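Local atomic coordinates of pesticidial crystal protein CRY2AA (Bacillus thuringiensis serovar kurstaki, PDB entry 1I5P), a protein that kills dipteran and lepidopteran larvae as an insecticidal toxin, binding to their midgut epithelial cells and promoting colloid-osmotic lysis. Residues S270-Q284 against R461-N473. Sequence-based numbering, arbitrary orientation.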
# COMPACT_ATOMS: atom_id res chain seq x y z
N SER A 270 -4.13 3.96 8.97
CA SER A 270 -2.88 3.50 9.55
C SER A 270 -1.92 2.78 8.62
O SER A 270 -0.72 2.68 8.90
CB SER A 270 -3.15 2.62 10.77
OG SER A 270 -3.52 1.31 10.37
N SER A 271 -2.44 2.26 7.51
CA SER A 271 -1.60 1.57 6.55
C SER A 271 -2.32 1.40 5.23
O SER A 271 -3.54 1.52 5.16
CB SER A 271 -1.19 0.19 7.10
OG SER A 271 -2.33 -0.61 7.32
N GLY A 272 -1.55 1.12 4.18
CA GLY A 272 -2.14 0.93 2.87
C GLY A 272 -1.61 -0.33 2.23
O GLY A 272 -1.11 -1.22 2.91
N ALA A 273 -1.71 -0.42 0.91
CA ALA A 273 -1.22 -1.58 0.19
C ALA A 273 0.30 -1.62 0.25
O ALA A 273 0.95 -0.59 0.41
CB ALA A 273 -1.68 -1.53 -1.26
N ASN A 274 0.86 -2.82 0.14
CA ASN A 274 2.31 -2.97 0.15
C ASN A 274 2.87 -2.60 -1.21
O ASN A 274 2.13 -2.46 -2.19
CB ASN A 274 2.72 -4.42 0.41
CG ASN A 274 2.35 -4.91 1.79
OD1 ASN A 274 2.52 -4.21 2.78
ND2 ASN A 274 1.85 -6.15 1.86
N LEU A 275 4.18 -2.43 -1.25
CA LEU A 275 4.91 -2.16 -2.49
C LEU A 275 5.99 -3.23 -2.39
O LEU A 275 6.73 -3.27 -1.41
CB LEU A 275 5.55 -0.77 -2.49
CG LEU A 275 4.62 0.45 -2.54
CD1 LEU A 275 5.46 1.72 -2.62
CD2 LEU A 275 3.69 0.36 -3.74
N TYR A 276 6.08 -4.11 -3.38
CA TYR A 276 7.08 -5.17 -3.35
C TYR A 276 8.23 -4.88 -4.29
O TYR A 276 8.02 -4.43 -5.42
CB TYR A 276 6.48 -6.52 -3.74
CG TYR A 276 5.20 -6.84 -3.03
CD1 TYR A 276 3.97 -6.50 -3.59
CD2 TYR A 276 5.21 -7.50 -1.80
CE1 TYR A 276 2.78 -6.80 -2.93
CE2 TYR A 276 4.03 -7.79 -1.13
CZ TYR A 276 2.82 -7.45 -1.70
OH TYR A 276 1.66 -7.76 -1.03
N ALA A 277 9.44 -5.14 -3.82
CA ALA A 277 10.62 -4.91 -4.62
C ALA A 277 11.47 -6.16 -4.68
O ALA A 277 11.62 -6.87 -3.69
CB ALA A 277 11.43 -3.76 -4.03
N SER A 278 12.01 -6.44 -5.87
CA SER A 278 12.89 -7.59 -6.06
C SER A 278 14.07 -7.04 -6.85
O SER A 278 13.99 -5.94 -7.41
CB SER A 278 12.19 -8.73 -6.81
OG SER A 278 12.02 -8.45 -8.19
N GLY A 279 15.16 -7.80 -6.92
CA GLY A 279 16.33 -7.31 -7.62
C GLY A 279 16.37 -7.41 -9.13
O GLY A 279 15.71 -8.27 -9.73
N SER A 280 17.14 -6.52 -9.73
CA SER A 280 17.36 -6.49 -11.17
C SER A 280 18.65 -7.28 -11.35
O SER A 280 19.29 -7.66 -10.36
CB SER A 280 17.57 -5.06 -11.67
OG SER A 280 16.42 -4.26 -11.43
N GLY A 281 19.06 -7.51 -12.59
CA GLY A 281 20.28 -8.26 -12.81
C GLY A 281 20.02 -9.46 -13.68
O GLY A 281 18.87 -9.82 -13.92
N PRO A 282 21.08 -10.12 -14.16
CA PRO A 282 20.94 -11.30 -15.03
C PRO A 282 20.60 -12.64 -14.36
O PRO A 282 20.26 -13.60 -15.05
CB PRO A 282 22.29 -11.35 -15.73
CG PRO A 282 23.22 -10.96 -14.62
CD PRO A 282 22.50 -9.75 -14.04
N GLN A 283 20.69 -12.72 -13.03
CA GLN A 283 20.40 -13.98 -12.33
C GLN A 283 18.92 -14.33 -12.17
O GLN A 283 18.52 -15.47 -12.38
CB GLN A 283 21.06 -13.98 -10.94
CG GLN A 283 22.56 -14.14 -10.99
CD GLN A 283 23.17 -14.35 -9.62
OE1 GLN A 283 22.65 -15.11 -8.80
NE2 GLN A 283 24.29 -13.69 -9.36
N GLN A 284 18.11 -13.35 -11.79
CA GLN A 284 16.68 -13.58 -11.61
C GLN A 284 16.02 -13.64 -12.99
O GLN A 284 15.54 -12.64 -13.50
CB GLN A 284 16.09 -12.45 -10.77
CG GLN A 284 16.84 -12.24 -9.45
CD GLN A 284 18.03 -11.30 -9.58
OE1 GLN A 284 18.59 -11.11 -10.66
NE2 GLN A 284 18.42 -10.70 -8.46
N ARG A 461 19.63 -21.07 -4.96
CA ARG A 461 19.77 -19.64 -4.75
C ARG A 461 18.54 -19.05 -4.08
O ARG A 461 17.44 -19.57 -4.21
CB ARG A 461 20.00 -18.93 -6.08
CG ARG A 461 21.33 -19.25 -6.76
CD ARG A 461 22.47 -18.53 -6.08
NE ARG A 461 23.73 -18.67 -6.82
CZ ARG A 461 24.50 -19.76 -6.80
NH1 ARG A 461 24.15 -20.82 -6.09
NH2 ARG A 461 25.62 -19.77 -7.50
N ALA A 462 18.75 -17.96 -3.35
CA ALA A 462 17.67 -17.26 -2.67
C ALA A 462 17.74 -15.80 -3.09
O ALA A 462 18.76 -15.14 -2.91
CB ALA A 462 17.83 -17.37 -1.16
N TYR A 463 16.65 -15.30 -3.68
CA TYR A 463 16.57 -13.91 -4.11
C TYR A 463 15.47 -13.27 -3.29
O TYR A 463 14.29 -13.57 -3.46
CB TYR A 463 16.27 -13.84 -5.61
CG TYR A 463 17.35 -14.51 -6.45
CD1 TYR A 463 17.14 -15.75 -7.04
CD2 TYR A 463 18.59 -13.90 -6.61
CE1 TYR A 463 18.15 -16.38 -7.79
CE2 TYR A 463 19.61 -14.52 -7.34
CZ TYR A 463 19.38 -15.75 -7.93
OH TYR A 463 20.40 -16.34 -8.65
N LEU A 464 15.86 -12.37 -2.40
CA LEU A 464 14.93 -11.71 -1.49
C LEU A 464 14.07 -10.61 -2.07
O LEU A 464 14.42 -9.95 -3.06
CB LEU A 464 15.70 -11.17 -0.28
CG LEU A 464 16.64 -12.20 0.36
CD1 LEU A 464 17.25 -11.62 1.62
CD2 LEU A 464 15.87 -13.48 0.67
N VAL A 465 12.92 -10.42 -1.43
CA VAL A 465 11.93 -9.43 -1.80
C VAL A 465 11.64 -8.58 -0.57
O VAL A 465 11.33 -9.11 0.50
CB VAL A 465 10.62 -10.12 -2.25
CG1 VAL A 465 9.50 -9.10 -2.43
CG2 VAL A 465 10.87 -10.90 -3.54
N SER A 466 11.74 -7.26 -0.70
CA SER A 466 11.44 -6.39 0.43
C SER A 466 9.99 -5.91 0.29
O SER A 466 9.54 -5.56 -0.80
CB SER A 466 12.42 -5.21 0.50
OG SER A 466 12.48 -4.49 -0.72
N VAL A 467 9.26 -5.93 1.40
CA VAL A 467 7.87 -5.52 1.45
C VAL A 467 7.77 -4.18 2.16
O VAL A 467 8.02 -4.08 3.36
CB VAL A 467 7.01 -6.55 2.21
CG1 VAL A 467 5.53 -6.24 2.02
CG2 VAL A 467 7.33 -7.96 1.72
N HIS A 468 7.40 -3.15 1.40
CA HIS A 468 7.30 -1.80 1.94
C HIS A 468 5.86 -1.39 2.23
O HIS A 468 4.96 -1.59 1.41
CB HIS A 468 7.93 -0.82 0.94
CG HIS A 468 9.31 -1.20 0.52
ND1 HIS A 468 10.42 -0.45 0.83
CD2 HIS A 468 9.76 -2.27 -0.19
CE1 HIS A 468 11.50 -1.04 0.33
NE2 HIS A 468 11.13 -2.14 -0.29
N ASN A 469 5.66 -0.81 3.41
CA ASN A 469 4.33 -0.37 3.80
C ASN A 469 4.45 0.85 4.71
O ASN A 469 5.46 1.01 5.41
CB ASN A 469 3.60 -1.52 4.51
CG ASN A 469 2.11 -1.29 4.60
OD1 ASN A 469 1.64 -0.51 5.42
ND2 ASN A 469 1.35 -1.98 3.74
N ARG A 470 3.43 1.69 4.70
CA ARG A 470 3.41 2.89 5.53
C ARG A 470 3.22 2.58 7.01
O ARG A 470 3.60 3.38 7.87
CB ARG A 470 2.30 3.82 5.08
CG ARG A 470 2.57 4.55 3.78
CD ARG A 470 1.53 5.64 3.57
NE ARG A 470 2.04 6.71 2.71
CZ ARG A 470 1.86 6.77 1.39
NH1 ARG A 470 1.19 5.81 0.77
NH2 ARG A 470 2.36 7.79 0.71
N LYS A 471 2.63 1.42 7.30
CA LYS A 471 2.37 1.00 8.68
C LYS A 471 3.46 1.46 9.64
O LYS A 471 4.63 1.16 9.45
CB LYS A 471 2.23 -0.51 8.76
CG LYS A 471 1.83 -1.01 10.13
CD LYS A 471 0.51 -0.40 10.56
CE LYS A 471 0.01 -1.01 11.86
NZ LYS A 471 -1.37 -0.54 12.19
N ASN A 472 3.06 2.17 10.69
CA ASN A 472 4.04 2.67 11.65
C ASN A 472 3.48 2.80 13.07
O ASN A 472 4.24 2.79 14.04
CB ASN A 472 4.56 4.02 11.15
CG ASN A 472 5.83 4.47 11.87
OD1 ASN A 472 6.62 3.66 12.33
ND2 ASN A 472 6.03 5.79 11.94
N ASN A 473 2.16 2.88 13.20
CA ASN A 473 1.54 3.03 14.51
C ASN A 473 1.46 1.70 15.26
O ASN A 473 0.38 1.20 15.57
CB ASN A 473 0.15 3.66 14.40
CG ASN A 473 -0.85 2.77 13.69
OD1 ASN A 473 -0.54 2.15 12.68
ND2 ASN A 473 -2.08 2.73 14.21
O HOH W 1 1.07 3.98 10.47
O HOH W 2 -2.78 -1.70 10.06
O HOH W 3 1.26 1.31 2.62
O HOH W 4 15.16 -10.24 -5.49
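Tyr-463 is gripped by two consecutive glutamines where 270-284 folds back after its strand. Its OH donates to Gln-283 OE1 at 2.6 Å, meeting a lone pair in the plane of that amide, which stands 77° from the ring. Over one ring face lies Gln-284 CG, a CH-pi contact 4.0 Å from the centroid; a bend at chi2 (87°) turns this chain across the ring, and its OE1 goes on to Ser-380.

At the other end of the ladder Asn-469 uses both ends of its amide. ND2 bridges Gly-272 O and Asn-274 OD1, each at 2.7 Å and each approached from above the carbonyl plane, while OD1 takes the N-H of Lys-471 in an Asx turn. Held from both ends, the amide has little freedom to rotate. Beyond it, Ser-270 sets CB against Asn-473 OD1 (3.3 Å) and hands its OG to Thr-495 O; a water joins Ser-270 OG to Lys-471 NZ, which also bonds Asn-473 OD1 and His-485.

Between these ends, Leu-275/His-468 and Ala-277/Ser-466 are hydrogen-bonded pairs, and Tyr-276 lies alongside Val-467, CE2 to CG1 3.8 Å. Tyr-276 and Ser-278 touch helix 238-259 of the helical bundle. Strand 275-278 is the outer strand of a three-stranded antiparallel sheet, 422-430 flanking 462-469 on its other side, within the beta-prism middle domain of three-domain Cry toxins.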